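Long-range contacts in Rod shape determining protein RodA (Thermus thermophilus, PDB 6BAR), which probably polymerises lipid-linked disaccharide-peptide units into peptidoglycan glycan strands during cell-wall elongation, as a membrane-embedded enzyme of the SEDS family: residues 155-160 with 183-188; 13-18 with 278-283; 80-85 with 95-100; 41-46 with 332-337. One frame throughout, in Å; residues are numbered along the deposited sequence.

Contact 1: residues 155-160 with 183-188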
loop_
_atom_site.group_PDB
_atom_site.type_symbol
_atom_site.label_atom_id
_atom_site.label_comp_id
_atom_site.label_asym_id
_atom_site.label_seq_id
_atom_site.Cartn_x
_atom_site.Cartn_y
_atom_site.Cartn_z
ATOM N N GLY A 155 6.332 -5.046 -5.915
ATOM C CA GLY A 155 6.619 -3.986 -4.969
ATOM C C GLY A 155 7.460 -2.879 -5.567
ATOM O O GLY A 155 7.282 -1.710 -5.222
ATOM N N ALA A 156 8.378 -3.223 -6.473
ATOM C CA ALA A 156 9.135 -2.188 -7.169
ATOM C C ALA A 156 8.212 -1.292 -7.983
ATOM O O ALA A 156 8.370 -0.066 -7.982
ATOM C CB ALA A 156 10.204 -2.818 -8.060
ATOM N N LEU A 157 7.232 -1.884 -8.672
ATOM C CA LEU A 157 6.270 -1.089 -9.430
ATOM C C LEU A 157 5.451 -0.191 -8.515
ATOM O O LEU A 157 5.242 0.988 -8.820
ATOM C CB LEU A 157 5.345 -1.996 -10.238
ATOM C CG LEU A 157 5.960 -2.643 -11.470
ATOM C CD1 LEU A 157 4.910 -3.465 -12.189
ATOM C CD2 LEU A 157 6.542 -1.588 -12.388
ATOM N N VAL A 158 4.963 -0.738 -7.396
ATOM C CA VAL A 158 4.186 0.066 -6.452
ATOM C C VAL A 158 5.007 1.247 -5.961
ATOM O O VAL A 158 4.549 2.396 -5.970
ATOM C CB VAL A 158 3.700 -0.796 -5.276
ATOM C CG1 VAL A 158 2.937 0.060 -4.289
ATOM C CG2 VAL A 158 2.829 -1.919 -5.776
ATOM N N VAL A 159 6.239 0.977 -5.526
ATOM C CA VAL A 159 7.105 2.029 -5.004
ATOM C C VAL A 159 7.349 3.098 -6.061
ATOM O O VAL A 159 7.165 4.298 -5.810
ATOM C CB VAL A 159 8.427 1.425 -4.500
ATOM C CG1 VAL A 159 9.459 2.516 -4.283
ATOM C CG2 VAL A 159 8.189 0.639 -3.217
ATOM N N LEU A 160 7.773 2.680 -7.257
ATOM C CA LEU A 160 8.093 3.636 -8.308
ATOM C C LEU A 160 6.878 4.470 -8.683
ATOM O O LEU A 160 6.986 5.688 -8.870
ATOM C CB LEU A 160 8.642 2.904 -9.533
ATOM C CG LEU A 160 9.286 3.760 -10.628
ATOM C CD1 LEU A 160 10.284 4.752 -10.036
ATOM C CD2 LEU A 160 9.967 2.874 -11.656
ATOM N N ALA A 183 9.102 0.620 -18.422
ATOM C CA ALA A 183 10.174 -0.290 -18.819
ATOM C C ALA A 183 10.329 -1.428 -17.820
ATOM O O ALA A 183 10.517 -2.584 -18.209
ATOM C CB ALA A 183 11.490 0.474 -18.963
ATOM N N LEU A 184 10.260 -1.113 -16.527
ATOM C CA LEU A 184 10.306 -2.152 -15.509
ATOM C C LEU A 184 9.094 -3.070 -15.599
ATOM O O LEU A 184 9.208 -4.274 -15.337
ATOM C CB LEU A 184 10.404 -1.500 -14.132
ATOM C CG LEU A 184 10.627 -2.392 -12.916
ATOM C CD1 LEU A 184 11.848 -3.265 -13.127
ATOM C CD2 LEU A 184 10.784 -1.531 -11.673
ATOM N N ALA A 185 7.937 -2.528 -15.986
ATOM C CA ALA A 185 6.707 -3.299 -16.129
ATOM C C ALA A 185 6.676 -4.143 -17.396
ATOM O O ALA A 185 5.687 -4.842 -17.630
ATOM C CB ALA A 185 5.494 -2.363 -16.108
ATOM N N LEU A 186 7.720 -4.090 -18.222
ATOM C CA LEU A 186 7.786 -4.886 -19.439
ATOM C C LEU A 186 8.601 -6.161 -19.271
ATOM O O LEU A 186 8.407 -7.107 -20.041
ATOM C CB LEU A 186 8.380 -4.054 -20.583
ATOM C CG LEU A 186 7.580 -4.048 -21.888
ATOM C CD1 LEU A 186 6.144 -3.624 -21.633
ATOM C CD2 LEU A 186 8.231 -3.142 -22.923
ATOM N N LEU A 187 9.501 -6.205 -18.291
ATOM C CA LEU A 187 10.243 -7.414 -17.960
ATOM C C LEU A 187 9.453 -8.362 -17.067
ATOM O O LEU A 187 10.036 -9.301 -16.513
ATOM C CB LEU A 187 11.574 -7.053 -17.292
ATOM C CG LEU A 187 12.752 -6.773 -18.229
ATOM C CD1 LEU A 187 12.609 -5.433 -18.965
ATOM C CD2 LEU A 187 14.055 -6.836 -17.454
ATOM N N VAL A 188 8.149 -8.139 -16.927
ATOM C CA VAL A 188 7.292 -8.980 -16.101
ATOM C C VAL A 188 7.083 -10.339 -16.763
ATOM O O VAL A 188 7.059 -10.450 -17.991
ATOM C CB VAL A 188 5.940 -8.284 -15.827
ATOM C CG1 VAL A 188 5.122 -9.070 -14.814
ATOM C CG2 VAL A 188 6.168 -6.867 -15.336
#

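Contact 2: residues 13-18 with 278-283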
loop_
_atom_site.group_PDB
_atom_site.type_symbol
_atom_site.label_atom_id
_atom_site.label_comp_id
_atom_site.label_asym_id
_atom_site.label_seq_id
_atom_site.Cartn_x
_atom_site.Cartn_y
_atom_site.Cartn_z
ATOM N N TRP A 13 -14.537 10.019 9.524
ATOM C CA TRP A 13 -15.081 8.691 9.766
ATOM C C TRP A 13 -15.606 8.028 8.496
ATOM O O TRP A 13 -15.766 6.803 8.483
ATOM C CB TRP A 13 -16.178 8.767 10.833
ATOM C CG TRP A 13 -15.692 9.362 12.129
ATOM C CD1 TRP A 13 -15.729 10.679 12.490
ATOM C CD2 TRP A 13 -15.081 8.664 13.225
ATOM N NE1 TRP A 13 -15.186 10.845 13.744
ATOM C CE2 TRP A 13 -14.781 9.624 14.216
ATOM C CE3 TRP A 13 -14.761 7.324 13.465
ATOM C CZ2 TRP A 13 -14.178 9.284 15.430
ATOM C CZ3 TRP A 13 -14.162 6.989 14.669
ATOM C CH2 TRP A 13 -13.878 7.964 15.635
ATOM N N GLY A 14 -15.864 8.794 7.434
ATOM C CA GLY A 14 -16.254 8.183 6.173
ATOM C C GLY A 14 -15.200 7.234 5.633
ATOM O O GLY A 14 -15.517 6.120 5.202
ATOM N N LEU A 15 -13.933 7.656 5.655
ATOM C CA LEU A 15 -12.843 6.775 5.246
ATOM C C LEU A 15 -12.773 5.540 6.132
ATOM O O LEU A 15 -12.477 4.434 5.657
ATOM C CB LEU A 15 -11.518 7.537 5.281
ATOM C CG LEU A 15 -10.251 6.752 4.948
ATOM C CD1 LEU A 15 -10.317 6.216 3.527
ATOM C CD2 LEU A 15 -9.025 7.629 5.135
ATOM N N VAL A 16 -13.043 5.713 7.427
ATOM C CA VAL A 16 -13.086 4.579 8.343
ATOM C C VAL A 16 -14.150 3.577 7.895
ATOM O O VAL A 16 -13.902 2.364 7.839
ATOM C CB VAL A 16 -13.322 5.075 9.781
ATOM C CG1 VAL A 16 -13.277 3.924 10.758
ATOM C CG2 VAL A 16 -12.287 6.133 10.150
ATOM N N PHE A 17 -15.350 4.068 7.551
ATOM C CA PHE A 17 -16.404 3.158 7.100
ATOM C C PHE A 17 -16.029 2.481 5.790
ATOM O O PHE A 17 -16.368 1.315 5.572
ATOM C CB PHE A 17 -17.744 3.881 6.940
ATOM C CG PHE A 17 -18.788 3.069 6.191
ATOM C CD1 PHE A 17 -19.444 2.011 6.811
ATOM C CD2 PHE A 17 -19.104 3.362 4.867
ATOM C CE1 PHE A 17 -20.395 1.259 6.129
ATOM C CE2 PHE A 17 -20.057 2.617 4.176
ATOM C CZ PHE A 17 -20.702 1.565 4.810
ATOM N N LEU A 18 -15.332 3.194 4.903
ATOM C CA LEU A 18 -14.923 2.591 3.636
ATOM C C LEU A 18 -13.941 1.439 3.860
ATOM O O LEU A 18 -14.099 0.342 3.294
ATOM C CB LEU A 18 -14.314 3.656 2.722
ATOM C CG LEU A 18 -15.220 4.802 2.252
ATOM C CD1 LEU A 18 -14.509 5.697 1.238
ATOM C CD2 LEU A 18 -16.529 4.283 1.678
ATOM N N GLY A 278 -13.105 2.818 -5.644
ATOM C CA GLY A 278 -13.151 4.156 -6.212
ATOM C C GLY A 278 -13.492 5.209 -5.177
ATOM O O GLY A 278 -12.881 6.279 -5.139
ATOM N N LEU A 279 -14.457 4.907 -4.307
ATOM C CA LEU A 279 -14.790 5.815 -3.214
ATOM C C LEU A 279 -13.635 5.952 -2.233
ATOM O O LEU A 279 -13.406 7.040 -1.688
ATOM C CB LEU A 279 -16.040 5.338 -2.485
ATOM C CG LEU A 279 -17.305 5.306 -3.329
ATOM C CD1 LEU A 279 -18.530 5.101 -2.450
ATOM C CD2 LEU A 279 -17.421 6.581 -4.137
ATOM N N LEU A 280 -12.901 4.864 -1.982
ATOM C CA LEU A 280 -11.757 4.958 -1.079
ATOM C C LEU A 280 -10.661 5.848 -1.662
ATOM O O LEU A 280 -10.112 6.712 -0.964
ATOM C CB LEU A 280 -11.221 3.564 -0.761
ATOM C CG LEU A 280 -10.052 3.530 0.218
ATOM C CD1 LEU A 280 -10.384 2.728 1.476
ATOM C CD2 LEU A 280 -8.825 2.967 -0.477
ATOM N N LEU A 281 -10.333 5.664 -2.944
ATOM C CA LEU A 281 -9.334 6.531 -3.569
ATOM C C LEU A 281 -9.817 7.978 -3.625
ATOM O O LEU A 281 -9.023 8.913 -3.445
ATOM C CB LEU A 281 -8.978 6.014 -4.965
ATOM C CG LEU A 281 -8.399 4.594 -5.095
ATOM C CD1 LEU A 281 -8.139 4.252 -6.558
ATOM C CD2 LEU A 281 -7.131 4.398 -4.262
ATOM N N ALA A 282 -11.123 8.181 -3.841
ATOM C CA ALA A 282 -11.683 9.531 -3.849
ATOM C C ALA A 282 -11.551 10.198 -2.486
ATOM O O ALA A 282 -11.157 11.363 -2.396
ATOM C CB ALA A 282 -13.150 9.500 -4.278
ATOM N N ARG A 283 -11.893 9.484 -1.411
ATOM C CA ARG A 283 -11.781 10.079 -0.084
ATOM C C ARG A 283 -10.327 10.340 0.284
ATOM O O ARG A 283 -10.024 11.335 0.949
ATOM C CB ARG A 283 -12.451 9.193 0.966
ATOM C CG ARG A 283 -13.894 9.597 1.296
ATOM C CD ARG A 283 -13.999 11.058 1.737
ATOM N NE ARG A 283 -15.383 11.489 1.948
ATOM C CZ ARG A 283 -15.995 11.506 3.130
ATOM N NH1 ARG A 283 -17.255 11.917 3.228
ATOM N NH2 ARG A 283 -15.350 11.114 4.217
#

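Contact 3: residues 80-85 with 95-100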
loop_
_atom_site.group_PDB
_atom_site.type_symbol
_atom_site.label_atom_id
_atom_site.label_comp_id
_atom_site.label_asym_id
_atom_site.label_seq_id
_atom_site.Cartn_x
_atom_site.Cartn_y
_atom_site.Cartn_z
ATOM N N LEU A 80 15.697 -4.015 3.767
ATOM C CA LEU A 80 15.703 -4.546 2.410
ATOM C C LEU A 80 17.036 -5.206 2.095
ATOM O O LEU A 80 17.083 -6.266 1.461
ATOM C CB LEU A 80 15.416 -3.432 1.402
ATOM C CG LEU A 80 13.959 -3.019 1.257
ATOM C CD1 LEU A 80 13.813 -1.949 0.192
ATOM C CD2 LEU A 80 13.115 -4.230 0.924
ATOM N N ALA A 81 18.133 -4.591 2.530
ATOM C CA ALA A 81 19.442 -5.188 2.292
ATOM C C ALA A 81 19.611 -6.481 3.081
ATOM O O ALA A 81 20.168 -7.458 2.564
ATOM C CB ALA A 81 20.539 -4.187 2.638
ATOM N N LEU A 82 19.115 -6.513 4.325
ATOM C CA LEU A 82 19.269 -7.677 5.190
ATOM C C LEU A 82 18.396 -8.850 4.764
ATOM O O LEU A 82 18.774 -10.006 4.991
ATOM C CB LEU A 82 18.937 -7.308 6.636
ATOM C CG LEU A 82 19.187 -8.438 7.632
ATOM C CD1 LEU A 82 20.674 -8.721 7.686
ATOM C CD2 LEU A 82 18.636 -8.114 9.014
ATOM N N VAL A 83 17.222 -8.585 4.182
ATOM C CA VAL A 83 16.369 -9.690 3.756
ATOM C C VAL A 83 17.033 -10.485 2.632
ATOM O O VAL A 83 16.802 -11.694 2.508
ATOM C CB VAL A 83 14.967 -9.164 3.364
ATOM C CG1 VAL A 83 14.989 -8.471 2.017
ATOM C CG2 VAL A 83 13.940 -10.288 3.391
ATOM N N LEU A 84 17.895 -9.844 1.838
ATOM C CA LEU A 84 18.608 -10.557 0.785
ATOM C C LEU A 84 19.567 -11.601 1.346
ATOM O O LEU A 84 19.853 -12.602 0.677
ATOM C CB LEU A 84 19.373 -9.568 -0.088
ATOM C CG LEU A 84 18.506 -8.548 -0.821
ATOM C CD1 LEU A 84 19.366 -7.534 -1.561
ATOM C CD2 LEU A 84 17.572 -9.263 -1.779
ATOM N N VAL A 85 20.082 -11.389 2.551
ATOM C CA VAL A 85 21.071 -12.295 3.124
ATOM C C VAL A 85 20.413 -13.379 3.969
ATOM O O VAL A 85 20.718 -14.565 3.815
ATOM C CB VAL A 85 22.108 -11.493 3.941
ATOM C CG1 VAL A 85 23.079 -12.434 4.639
ATOM C CG2 VAL A 85 22.858 -10.525 3.035
ATOM N N ALA A 95 12.105 -12.507 0.120
ATOM C CA ALA A 95 11.521 -11.202 0.390
ATOM C C ALA A 95 10.739 -11.189 1.698
ATOM O O ALA A 95 9.975 -10.249 1.942
ATOM C CB ALA A 95 10.606 -10.773 -0.754
ATOM N N TRP A 96 10.917 -12.199 2.542
ATOM C CA TRP A 96 10.147 -12.334 3.768
ATOM C C TRP A 96 11.059 -12.695 4.927
ATOM O O TRP A 96 11.981 -13.499 4.777
ATOM C CB TRP A 96 9.065 -13.405 3.624
ATOM C CG TRP A 96 7.883 -12.957 2.847
ATOM C CD1 TRP A 96 7.784 -12.848 1.492
ATOM C CD2 TRP A 96 6.615 -12.562 3.379
ATOM N NE1 TRP A 96 6.527 -12.406 1.145
ATOM C CE2 TRP A 96 5.792 -12.222 2.286
ATOM C CE3 TRP A 96 6.095 -12.460 4.675
ATOM C CZ2 TRP A 96 4.479 -11.784 2.449
ATOM C CZ3 TRP A 96 4.789 -12.029 4.835
ATOM C CH2 TRP A 96 3.997 -11.696 3.727
ATOM N N PHE A 97 10.793 -12.104 6.080
ATOM C CA PHE A 97 11.400 -12.537 7.327
ATOM C C PHE A 97 10.408 -13.458 8.022
ATOM O O PHE A 97 9.279 -13.044 8.324
ATOM C CB PHE A 97 11.750 -11.346 8.221
ATOM C CG PHE A 97 12.996 -10.609 7.808
ATOM C CD1 PHE A 97 12.915 -9.355 7.225
ATOM C CD2 PHE A 97 14.245 -11.169 8.010
ATOM C CE1 PHE A 97 14.062 -8.674 6.849
ATOM C CE2 PHE A 97 15.393 -10.493 7.633
ATOM C CZ PHE A 97 15.300 -9.245 7.053
ATOM N N VAL A 98 10.818 -14.702 8.252
ATOM C CA VAL A 98 9.972 -15.700 8.900
ATOM C C VAL A 98 10.650 -16.109 10.200
ATOM O O VAL A 98 11.694 -16.775 10.186
ATOM C CB VAL A 98 9.706 -16.916 8.001
ATOM C CG1 VAL A 98 8.827 -17.924 8.727
ATOM C CG2 VAL A 98 9.039 -16.472 6.708
ATOM N N LEU A 99 10.066 -15.692 11.321
ATOM C CA LEU A 99 10.550 -16.069 12.642
ATOM C C LEU A 99 9.495 -16.917 13.344
ATOM O O LEU A 99 8.993 -16.545 14.410
ATOM C CB LEU A 99 10.890 -14.827 13.473
ATOM N N GLY A 100 9.152 -18.056 12.744
ATOM C CA GLY A 100 8.134 -18.931 13.275
ATOM C C GLY A 100 6.746 -18.475 12.882
ATOM O O GLY A 100 6.349 -18.539 11.713
#

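Contact 4: residues 41-46 with 332-337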
loop_
_atom_site.group_PDB
_atom_site.type_symbol
_atom_site.label_atom_id
_atom_site.label_comp_id
_atom_site.label_asym_id
_atom_site.label_seq_id
_atom_site.Cartn_x
_atom_site.Cartn_y
_atom_site.Cartn_z
ATOM N N TYR A 41 -8.515 -18.270 10.555
ATOM C CA TYR A 41 -8.041 -17.815 11.859
ATOM C C TYR A 41 -6.807 -16.937 11.731
ATOM O O TYR A 41 -6.701 -15.917 12.418
ATOM C CB TYR A 41 -7.740 -19.018 12.749
ATOM C CG TYR A 41 -7.309 -18.701 14.170
ATOM C CD1 TYR A 41 -8.251 -18.432 15.160
ATOM C CD2 TYR A 41 -5.964 -18.721 14.531
ATOM C CE1 TYR A 41 -7.865 -18.165 16.467
ATOM C CE2 TYR A 41 -5.568 -18.458 15.836
ATOM C CZ TYR A 41 -6.523 -18.178 16.800
ATOM O OH TYR A 41 -6.139 -17.913 18.099
ATOM N N ARG A 42 -5.862 -17.327 10.872
ATOM C CA ARG A 42 -4.653 -16.530 10.691
ATOM C C ARG A 42 -4.990 -15.110 10.264
ATOM O O ARG A 42 -4.440 -14.146 10.807
ATOM C CB ARG A 42 -3.734 -17.192 9.666
ATOM C CG ARG A 42 -3.263 -18.578 10.067
ATOM C CD ARG A 42 -3.160 -19.486 8.855
ATOM N NE ARG A 42 -2.594 -20.793 9.177
ATOM C CZ ARG A 42 -1.336 -21.137 8.931
ATOM N NH1 ARG A 42 -0.508 -20.271 8.361
ATOM N NH2 ARG A 42 -0.907 -22.347 9.255
ATOM N N GLN A 43 -5.921 -14.955 9.320
ATOM C CA GLN A 43 -6.264 -13.606 8.895
ATOM C C GLN A 43 -7.133 -12.879 9.909
ATOM O O GLN A 43 -7.074 -11.651 9.993
ATOM C CB GLN A 43 -6.966 -13.605 7.543
ATOM C CG GLN A 43 -6.887 -12.233 6.916
ATOM C CD GLN A 43 -7.480 -12.165 5.544
ATOM O OE1 GLN A 43 -8.644 -12.500 5.345
ATOM N NE2 GLN A 43 -6.688 -11.715 4.580
ATOM N N SER A 44 -7.937 -13.593 10.689
ATOM C CA SER A 44 -8.650 -12.907 11.759
ATOM C C SER A 44 -7.671 -12.346 12.788
ATOM O O SER A 44 -7.817 -11.198 13.234
ATOM C CB SER A 44 -9.663 -13.849 12.405
ATOM O OG SER A 44 -10.756 -14.077 11.526
ATOM N N VAL A 45 -6.648 -13.125 13.150
ATOM C CA VAL A 45 -5.630 -12.624 14.071
ATOM C C VAL A 45 -4.863 -11.474 13.435
ATOM O O VAL A 45 -4.478 -10.512 14.112
ATOM C CB VAL A 45 -4.693 -13.764 14.514
ATOM C CG1 VAL A 45 -3.522 -13.210 15.315
ATOM C CG2 VAL A 45 -5.462 -14.776 15.338
ATOM N N ALA A 46 -4.629 -11.549 12.124
ATOM C CA ALA A 46 -4.017 -10.420 11.433
ATOM C C ALA A 46 -4.885 -9.172 11.530
ATOM O O ALA A 46 -4.366 -8.075 11.732
ATOM C CB ALA A 46 -3.748 -10.768 9.973
ATOM N N PHE A 332 -8.563 -6.783 0.984
ATOM C CA PHE A 332 -9.510 -7.753 0.446
ATOM C C PHE A 332 -8.907 -9.133 0.232
ATOM O O PHE A 332 -9.486 -10.137 0.662
ATOM C CB PHE A 332 -10.090 -7.239 -0.880
ATOM C CG PHE A 332 -11.206 -8.087 -1.422
ATOM C CD1 PHE A 332 -12.489 -7.965 -0.912
ATOM C CD2 PHE A 332 -10.976 -9.004 -2.442
ATOM C CE1 PHE A 332 -13.520 -8.743 -1.402
ATOM C CE2 PHE A 332 -12.004 -9.784 -2.941
ATOM C CZ PHE A 332 -13.279 -9.654 -2.420
ATOM N N SER A 333 -7.766 -9.220 -0.442
ATOM C CA SER A 333 -7.177 -10.519 -0.723
ATOM C C SER A 333 -6.563 -11.119 0.539
ATOM O O SER A 333 -6.319 -10.429 1.536
ATOM C CB SER A 333 -6.119 -10.403 -1.822
ATOM O OG SER A 333 -5.605 -11.678 -2.171
ATOM N N TYR A 334 -6.313 -12.426 0.483
ATOM C CA TYR A 334 -5.771 -13.148 1.628
ATOM C C TYR A 334 -4.307 -12.793 1.851
ATOM O O TYR A 334 -3.531 -12.659 0.901
ATOM C CB TYR A 334 -5.911 -14.660 1.424
ATOM C CG TYR A 334 -5.198 -15.461 2.485
ATOM C CD1 TYR A 334 -5.768 -15.648 3.739
ATOM C CD2 TYR A 334 -3.946 -16.009 2.245
ATOM C CE1 TYR A 334 -5.117 -16.368 4.721
ATOM C CE2 TYR A 334 -3.286 -16.726 3.221
ATOM C CZ TYR A 334 -3.877 -16.904 4.456
ATOM O OH TYR A 334 -3.226 -17.623 5.431
ATOM N N GLY A 335 -3.928 -12.652 3.123
ATOM C CA GLY A 335 -2.579 -12.245 3.476
ATOM C C GLY A 335 -2.519 -11.412 4.740
ATOM O O GLY A 335 -2.984 -10.267 4.762
ATOM N N GLY A 336 -1.936 -11.975 5.798
ATOM C CA GLY A 336 -1.952 -11.296 7.086
ATOM C C GLY A 336 -1.058 -10.072 7.128
ATOM O O GLY A 336 -1.418 -9.045 7.714
ATOM N N SER A 337 0.117 -10.161 6.505
ATOM C CA SER A 337 1.028 -9.027 6.494
ATOM C C SER A 337 0.469 -7.871 5.676
ATOM O O SER A 337 0.592 -6.712 6.080
ATOM C CB SER A 337 2.384 -9.446 5.940
ATOM O OG SER A 337 2.477 -9.111 4.563
#

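Contact 1: residues 155-160 with 183-188
Leu-157 sets CG anti to its carbonyl carbon and beside its backbone N (chi1 -74°), whereas Leu-184 sets CG anti to the backbone N (chi1 -173°); with these opposite choices the two isobutyl groups meet between helix 153-170 and the C-terminal end of helix 175-184. The fork of Leu-157 reaches over the methyl group of Ala-185, CD2 lying 3.9 Å and CD1 4.1 Å from Ala-185 CB. The same CD2 methyl also lies 4.2 Å from CG of Leu-184, so this one branch serves both residues at the helix end. Leu-184 answers with its own CD2, which comes to 3.9 Å from CB of Ala-156. One turn on, Leu-160 flanks that methyl more loosely, its CD2 being 4.5 Å from Leu-184 CD2. Ala-156, Leu-157 and Leu-160 thus present one side of their helix to the partner. The backbones stay well apart, the nearest CA atoms, of Leu-157 and Ala-185, being 7.1 Å from each other. Around the pair, Leu-148 of helix 131-148 touches both Ala-156 and Leu-184, and Phe-309 of helix 294-319 packs on Leu-157. The residues lie in two predicted transmembrane helices, joined by a short turn into a helical hairpin. The closest side-chain contacts are all between aliphatic carbons, and 204 Å² is buried in all; the hold is therefore one of dispersion and shape, with no directional bond between these two segments.

Contact 2: residues 13-18 with 278-283
Leu-18 and Leu-15 supply the apolar half of this contact. From Leu-18, CD1 reaches the backbone of helix 266-288, 3.7 Å from CA of Leu-280 and 4.0 Å from CB of Leu-279. Arg-283 lends its aliphatic stem to the same methyl, CG lying 3.9 Å from Leu-18 CD1. Leu-15 and Leu-280 pass each other at a slant and meet through their CD1 methyls, 4.0 Å apart. The polar half belongs to Arg-283, whose chain bends at chi2 (-55°) and runs on to the first turn of helix 13-30. There NH2 lies 3.6 Å from CA of Gly-14, which has no side chain to stand between them, and forms a salt bridge with Asp-12, just before that helix. The other carboxylate oxygen of Asp-12 accepts the N-H of Leu-15, so this acid links the arginine to the start of the helix. The two short helical segments are antiparallel in sense, their axes 9.8 Å apart and their directions 152° from each other. Leu-15 also packs on Leu-284 and Leu-287 farther along helix 266-288, while Leu-350 of helix 336-354 touches Leu-15 and Val-16, making a three-helix junction.

Contact 3: residues 80-85 with 95-100
Leu-82, on the surface side of helix 69-86, is the first residue to meet Phe-97: its CG lies 4.0 Å from the ring's CZ, the two side chains crossing at about a right angle. Val-83 follows and does most of the work. Its CB stands 3.6 Å from CE1 of Phe-97, and its CG2 sits over one face of the ring in a CH-pi contact, 4.1 Å from the centroid and 20° off the normal, displaced toward the rim. That methyl is anti to the valine's own N, a setting that also carries it to the backbone leading into the strand, 3.7 Å from both Ala-95 C and Trp-96 N. Phe-97 sets CG beside its backbone N (chi1 -77°), swinging the ring back from strand 97-99 to the helix. Replacing Phe-97 by an alanine is likely to uncover the Val-83 methyl and remove most of what this strand sets against helix 69-86 here. The side chains meet through apolar groups, and the nearest CA atoms, Val-83 and Ala-95, are 6.1 Å apart. The strand belongs to a small antiparallel hairpin, Phe-97 being hydrogen-bonded through its backbone to Phe-104 of strand 102-104. Pro-106, at the start of helix 106-121, touches both Val-83 and Phe-97, so that hairpin, helix 69-86 and helix 106-121 meet around this ring.

Contact 4: residues 41-46 with 332-337
Ser-333 offers its carbonyl O to Gln-43, whose NE2 donates a weak hydrogen bond of 3.3 Å bent to 136°. The glutamine sets CG anti to its backbone N (chi1 -161°) and runs out extended, carrying the amide from helix 39-56 across to the loop. Tyr-334 comes next. Gln-43 NE2 lies against its backbone, 3.4 Å from CA, and 4.1 Å from CD1 of the ring. At the ring's far end OH is 3.9 Å from CD of Arg-42; the phenol and guanidinium planes are inclined at 46°, and the touch is made through the arginine's aliphatic stem. Leu-30 of helix 13-30 packs on both Gln-43 and Tyr-334. The loop here leads into helix 336-354, the last helix of this SEDS-family membrane domain, and Gly-335 occupies its N-cap position. With its positive phi, Gly-335 holds a backbone shape in which any side chain would collide with the carbonyl O of Tyr-334, which explains the glycine. Gly-336 opens the helix with its CA 3.4 Å from CB of Ala-46, so backbone and methyl meet closely. Beyond it, Ser-337 touches a bound monoolein molecule (OLC).

In the fold
Contacts 3 and 4 are the two that touch: CH2 of Trp-96 packs on OG of Ser-337, although the centres of the two contacts lie about 20 Å apart. Bound monoolein lies near this junction, with the side chain of Trp-96 about 6 Å and that of Ala-46 about 4 Å from such a lipid. Contacts 2 and 4 interlock along the chain, their segments alternating, and pair the consecutive helices 13-30 and 39-56 with late parts of the sequence. Contacts 3 and 1 follow in series inside the loops those two close. Contact 2 lies across the chain's centre from contact 1 (about 27 Å between centres) and from contact 3 (about 33 Å between centres).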